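Local coordinates for protein PA_0080 (Pseudomonas aeruginosa, PDB 3ZHN) that is the type VI secretion system lipoprotein TssJ1, which probably helps tether the membrane-spanning part of the secretion machine to the outer membrane, at residues A[68-72]-A[73-77]; A[119-122]-A[123-127]. One frame throughout, in Å; residues are numbered along the deposited sequence.

Interaction 1 of 2, residues A[68-72]-A[73-77]; sequences GRADY and FALTD
Asp71 and Leu75 are joined by the first i to i+4 backbone bond of the short helix 72-77, Leu75 N to Asp71 O at 3.1 Å, with Asp71 at the N-cap position and its carboxylate turned away without capping. One residue on, Tyr72 O is gripped twice by Thr76. The backbone N of Thr76 reaches it at 3.1 Å nearly end-on to the C=O, while Thr76 OG1 donates to it at 3.0 Å from above the carbonyl plane. The second bond depends on the first torsion of Thr76 (chi1 57°), which sets the hydroxyl between backbone N and carbonyl carbon and swings the methyl out to the tyrosine. Thr76 CG2 then lies over one face of the Tyr72 ring, 3.7 Å from its centroid and displaced toward the rim, a CH-pi contact with CZ the closest ring atom. With CG anti to the backbone N (chi1 -179°), the Tyr72 ring stands out from the helix and leans toward the turn of Thr76. Before the helix, Ala70 CB packs on Leu75 CD2 at 3.7 Å, and Leu75 continues to Val117 of strand 113-118 and Leu83 of helix 79-83. Trp128 meets the Tyr72 ring edge-to-face. One threonine thus serves both the carbonyl and one ring face of the same tyrosine, its hydroxyl bonding the backbone and its methyl packing on the aromatic face.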
loop_
_atom_site.group_PDB
_atom_site.type_symbol
_atom_site.label_atom_id
_atom_site.label_comp_id
_atom_site.label_asym_id
_atom_site.label_seq_id
_atom_site.Cartn_x
_atom_site.Cartn_y
_atom_site.Cartn_z
ATOM N N GLY A 68 0.518 -11.518 -4.238
ATOM C CA GLY A 68 0.799 -11.081 -5.626
ATOM C C GLY A 68 0.045 -11.818 -6.719
ATOM O O GLY A 68 0.037 -11.316 -7.848
ATOM N N ARG A 69 -0.522 -13.004 -6.389
ATOM C CA ARG A 69 -1.289 -13.820 -7.319
ATOM C C ARG A 69 -2.783 -13.691 -7.209
ATOM O O ARG A 69 -3.522 -14.259 -8.012
ATOM C CB ARG A 69 -0.974 -15.318 -7.083
ATOM C CG ARG A 69 0.415 -15.674 -7.556
ATOM C CD ARG A 69 0.740 -17.084 -7.078
ATOM N NE ARG A 69 2.031 -17.570 -7.569
ATOM C CZ ARG A 69 2.630 -18.708 -7.237
ATOM N NH1 ARG A 69 2.098 -19.505 -6.331
ATOM N NH2 ARG A 69 3.773 -19.069 -7.847
ATOM N N ALA A 70 -3.245 -13.008 -6.148
ATOM C CA ALA A 70 -4.665 -13.014 -5.802
ATOM C C ALA A 70 -5.423 -12.007 -6.660
ATOM O O ALA A 70 -4.916 -10.978 -7.042
ATOM C CB ALA A 70 -4.812 -12.645 -4.379
ATOM N N ASP A 71 -6.689 -12.288 -6.907
ATOM C CA ASP A 71 -7.593 -11.321 -7.531
ATOM C C ASP A 71 -7.908 -10.166 -6.546
ATOM O O ASP A 71 -7.928 -10.293 -5.303
ATOM C CB ASP A 71 -8.924 -12.009 -7.870
ATOM C CG ASP A 71 -8.827 -12.889 -9.090
ATOM O OD1 ASP A 71 -7.754 -13.118 -9.694
ATOM O OD2 ASP A 71 -9.843 -13.503 -9.456
ATOM N N TYR A 72 -8.238 -9.031 -7.143
ATOM C CA TYR A 72 -8.626 -7.853 -6.416
ATOM C C TYR A 72 -9.742 -8.093 -5.383
ATOM O O TYR A 72 -9.558 -7.724 -4.232
ATOM C CB TYR A 72 -9.065 -6.757 -7.372
ATOM C CG TYR A 72 -9.469 -5.500 -6.677
ATOM C CD1 TYR A 72 -10.735 -5.356 -6.204
ATOM C CD2 TYR A 72 -8.530 -4.462 -6.506
ATOM C CE1 TYR A 72 -11.132 -4.184 -5.539
ATOM C CE2 TYR A 72 -8.863 -3.325 -5.839
ATOM C CZ TYR A 72 -10.183 -3.161 -5.360
ATOM O OH TYR A 72 -10.570 -2.032 -4.657
ATOM N N PHE A 73 -10.873 -8.663 -5.788
ATOM C CA PHE A 73 -11.948 -8.854 -4.847
ATOM C C PHE A 73 -11.544 -9.776 -3.660
ATOM O O PHE A 73 -11.997 -9.625 -2.511
ATOM C CB PHE A 73 -13.213 -9.434 -5.492
ATOM C CG PHE A 73 -14.013 -8.442 -6.309
ATOM C CD1 PHE A 73 -14.421 -7.252 -5.787
ATOM C CD2 PHE A 73 -14.434 -8.788 -7.616
ATOM C CE1 PHE A 73 -15.209 -6.389 -6.557
ATOM C CE2 PHE A 73 -15.209 -7.947 -8.379
ATOM C CZ PHE A 73 -15.619 -6.761 -7.827
ATOM N N ALA A 74 -10.669 -10.726 -3.952
ATOM C CA ALA A 74 -10.232 -11.685 -2.938
ATOM C C ALA A 74 -9.398 -10.916 -1.874
ATOM O O ALA A 74 -9.524 -11.152 -0.697
ATOM C CB ALA A 74 -9.424 -12.829 -3.600
ATOM N N LEU A 75 -8.551 -9.991 -2.312
ATOM C CA LEU A 75 -7.697 -9.212 -1.402
ATOM C C LEU A 75 -8.473 -8.168 -0.610
ATOM O O LEU A 75 -8.024 -7.746 0.500
ATOM C CB LEU A 75 -6.589 -8.475 -2.195
ATOM C CG LEU A 75 -5.504 -9.395 -2.693
ATOM C CD1 LEU A 75 -4.458 -8.643 -3.485
ATOM C CD2 LEU A 75 -4.859 -10.226 -1.572
ATOM N N THR A 76 -9.538 -7.649 -1.181
ATOM C CA THR A 76 -10.252 -6.537 -0.559
ATOM C C THR A 76 -11.419 -6.971 0.314
ATOM O O THR A 76 -11.656 -6.395 1.320
ATOM C CB THR A 76 -10.718 -5.506 -1.611
ATOM O OG1 THR A 76 -11.504 -6.092 -2.557
ATOM C CG2 THR A 76 -9.632 -5.000 -2.395
ATOM N N ASP A 77 -12.134 -7.997 -0.086
ATOM C CA ASP A 77 -13.300 -8.447 0.604
ATOM C C ASP A 77 -13.058 -9.710 1.393
ATOM O O ASP A 77 -13.789 -9.933 2.337
ATOM C CB ASP A 77 -14.399 -8.689 -0.414
ATOM C CG ASP A 77 -14.918 -7.389 -1.062
ATOM O OD1 ASP A 77 -14.734 -6.288 -0.494
ATOM O OD2 ASP A 77 -15.568 -7.467 -2.105
#

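Interaction 2 of 2, residues A[119-122]-A[123-127]; sequences AYRD and LDRAT
Asp122 and Arg125 carry the charged part of this turn. Arg125 NE donates to Asp122 OD2 at 2.8 Å, almost straight (167°), on the anti side of the carboxylate and within the guanidinium plane; NH2 of the same arginine adds a weak bond to that oxygen at 3.4 Å. The two planes stand perpendicular, which leaves OD2 as the one carboxylate oxygen engaged by the guanidinium edge. Arg125 has CG between the backbone N and the carbonyl carbon (chi1 82°), and a bend at chi3 turns the chain so that NE meets OD2 from the side, close to the carboxylate plane. A water donates to both Asp122 OD2 and Asp124 OD1, bridging two acids whose like charges would otherwise probably disfavour their closeness. Arg121 NH2 comes within 3.9 Å of Arg125 NH2, the guanidinium planes nearly perpendicular; Arg121 NE is held by Pro45 O.

Weaker polar bonds shape the backbone. Asp122 OD1 accepts a weak bond from Asp124 N, as in an Asx turn, and Asp122 O a weak one from Arg125 N, so one aspartate reaches two successive N-H groups of 123-125, residues helical in phi and psi but without the regular bonds. This turn lies in the loop that connects strands 113-118 and 129-133, antiparallel neighbours in one of the two sheets of the TssJ fold.

The apolar contacts centre on Tyr120, the one buried residue of the turn. Tyr120 CB rests against Ala126 CB at 3.7 Å. The Leu123 methyl CD2 packs on Tyr120 CB at 4.1 Å and also lies beside the carbonyl oxygen Tyr120 O at 3.3 Å. The Tyr120 hydroxyl is hydrogen-bonded to Gly147 O, and Arg121 N to Asn44 OD1, joining the loop to neighbouring connections.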
loop_
_atom_site.group_PDB
_atom_site.type_symbol
_atom_site.label_atom_id
_atom_site.label_comp_id
_atom_site.label_asym_id
_atom_site.label_seq_id
_atom_site.Cartn_x
_atom_site.Cartn_y
_atom_site.Cartn_z
ATOM N N ALA A 119 -7.755 1.121 -4.738
ATOM C CA ALA A 119 -8.998 0.923 -5.433
ATOM C C ALA A 119 -9.174 1.924 -6.549
ATOM O O ALA A 119 -10.107 2.751 -6.551
ATOM C CB ALA A 119 -10.140 1.034 -4.446
ATOM N N TYR A 120 -8.263 1.844 -7.518
ATOM C CA TYR A 120 -8.375 2.676 -8.725
ATOM C C TYR A 120 -9.672 2.320 -9.517
ATOM O O TYR A 120 -10.061 1.154 -9.592
ATOM C CB TYR A 120 -7.115 2.568 -9.629
ATOM C CG TYR A 120 -5.965 3.370 -9.133
ATOM C CD1 TYR A 120 -6.023 4.729 -9.188
ATOM C CD2 TYR A 120 -4.891 2.806 -8.486
ATOM C CE1 TYR A 120 -4.996 5.533 -8.722
ATOM C CE2 TYR A 120 -3.849 3.603 -8.013
ATOM C CZ TYR A 120 -3.895 4.973 -8.154
ATOM O OH TYR A 120 -2.867 5.760 -7.658
ATOM N N ARG A 121 -10.257 3.365 -10.108
ATOM C CA ARG A 121 -11.516 3.228 -10.870
ATOM C C ARG A 121 -11.450 2.231 -12.036
ATOM O O ARG A 121 -12.385 1.462 -12.239
ATOM C CB ARG A 121 -11.975 4.576 -11.347
ATOM C CG ARG A 121 -13.326 4.593 -12.035
ATOM C CD ARG A 121 -13.768 5.975 -12.512
ATOM N NE ARG A 121 -12.768 6.613 -13.336
ATOM C CZ ARG A 121 -12.620 6.373 -14.650
ATOM N NH1 ARG A 121 -13.415 5.540 -15.281
ATOM N NH2 ARG A 121 -11.652 6.985 -15.336
ATOM N N ASP A 122 -10.327 2.242 -12.709
ATOM C CA ASP A 122 -10.099 1.357 -13.852
ATOM C C ASP A 122 -8.834 0.578 -13.532
ATOM O O ASP A 122 -7.696 0.985 -13.859
ATOM C CB ASP A 122 -9.963 2.081 -15.177
ATOM C CG ASP A 122 -9.599 1.131 -16.325
ATOM O OD1 ASP A 122 -9.886 -0.095 -16.229
ATOM O OD2 ASP A 122 -8.963 1.585 -17.301
ATOM N N LEU A 123 -9.026 -0.591 -12.981
ATOM C CA LEU A 123 -7.875 -1.457 -12.594
ATOM C C LEU A 123 -7.057 -1.969 -13.782
ATOM O O LEU A 123 -5.853 -2.163 -13.658
ATOM C CB LEU A 123 -8.365 -2.604 -11.733
ATOM C CG LEU A 123 -8.936 -2.142 -10.407
ATOM C CD1 LEU A 123 -9.566 -3.310 -9.708
ATOM C CD2 LEU A 123 -7.973 -1.421 -9.457
ATOM N N ASP A 124 -7.660 -2.059 -14.970
ATOM C CA ASP A 124 -6.895 -2.469 -16.193
ATOM C C ASP A 124 -5.738 -1.581 -16.495
ATOM O O ASP A 124 -4.726 -2.075 -16.945
ATOM C CB ASP A 124 -7.854 -2.639 -17.400
ATOM C CG ASP A 124 -7.089 -2.738 -18.752
ATOM O OD1 ASP A 124 -6.741 -1.736 -19.459
ATOM O OD2 ASP A 124 -6.763 -3.824 -19.106
ATOM N N ARG A 125 -5.915 -0.279 -16.383
ATOM C CA ARG A 125 -4.845 0.646 -16.712
ATOM C C ARG A 125 -3.938 0.952 -15.525
ATOM O O ARG A 125 -2.884 1.603 -15.723
ATOM C CB ARG A 125 -5.468 1.990 -17.192
ATOM C CG ARG A 125 -5.880 2.902 -16.018
ATOM C CD ARG A 125 -6.491 4.237 -16.333
ATOM N NE ARG A 125 -7.777 4.053 -17.031
ATOM C CZ ARG A 125 -8.548 5.073 -17.447
ATOM N NH1 ARG A 125 -8.198 6.328 -17.283
ATOM N NH2 ARG A 125 -9.690 4.850 -18.013
ATOM N N ALA A 126 -4.282 0.454 -14.333
ATOM C CA ALA A 126 -3.636 0.939 -13.138
ATOM C C ALA A 126 -2.556 -0.004 -12.619
ATOM O O ALA A 126 -2.700 -1.228 -12.696
ATOM C CB ALA A 126 -4.685 1.185 -12.032
ATOM N N THR A 127 -1.530 0.575 -11.986
ATOM C CA THR A 127 -0.645 -0.205 -11.086
ATOM C C THR A 127 -1.243 -0.068 -9.700
ATOM O O THR A 127 -0.928 0.774 -8.860
ATOM C CB THR A 127 0.761 0.324 -11.173
ATOM O OG1 THR A 127 1.175 0.311 -12.541
ATOM C CG2 THR A 127 1.751 -0.509 -10.406
HETATM O O HOH W 1 -8.313 0.419 -19.549
#

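How the interactions relate
Both interactions are local surface contacts, each with one buried residue among those that touch: Leu75 in interaction 1, Tyr120 in interaction 2. They meet through Tyr72, whose OH lies 3.1 Å from Ala119 CB and whose CD2 lies 3.6 Å from Leu123 CD1, so helix 72-77 packs against the strand-connecting loop. Their chemistry differs with their place. Interaction 1 rests on helix backbone bonds, a CH-pi contact and apolar packing onto strand 113-118; interaction 2, in the loop following that strand, relies on a salt bridge and a water between acids, with apolar contacts around Tyr120.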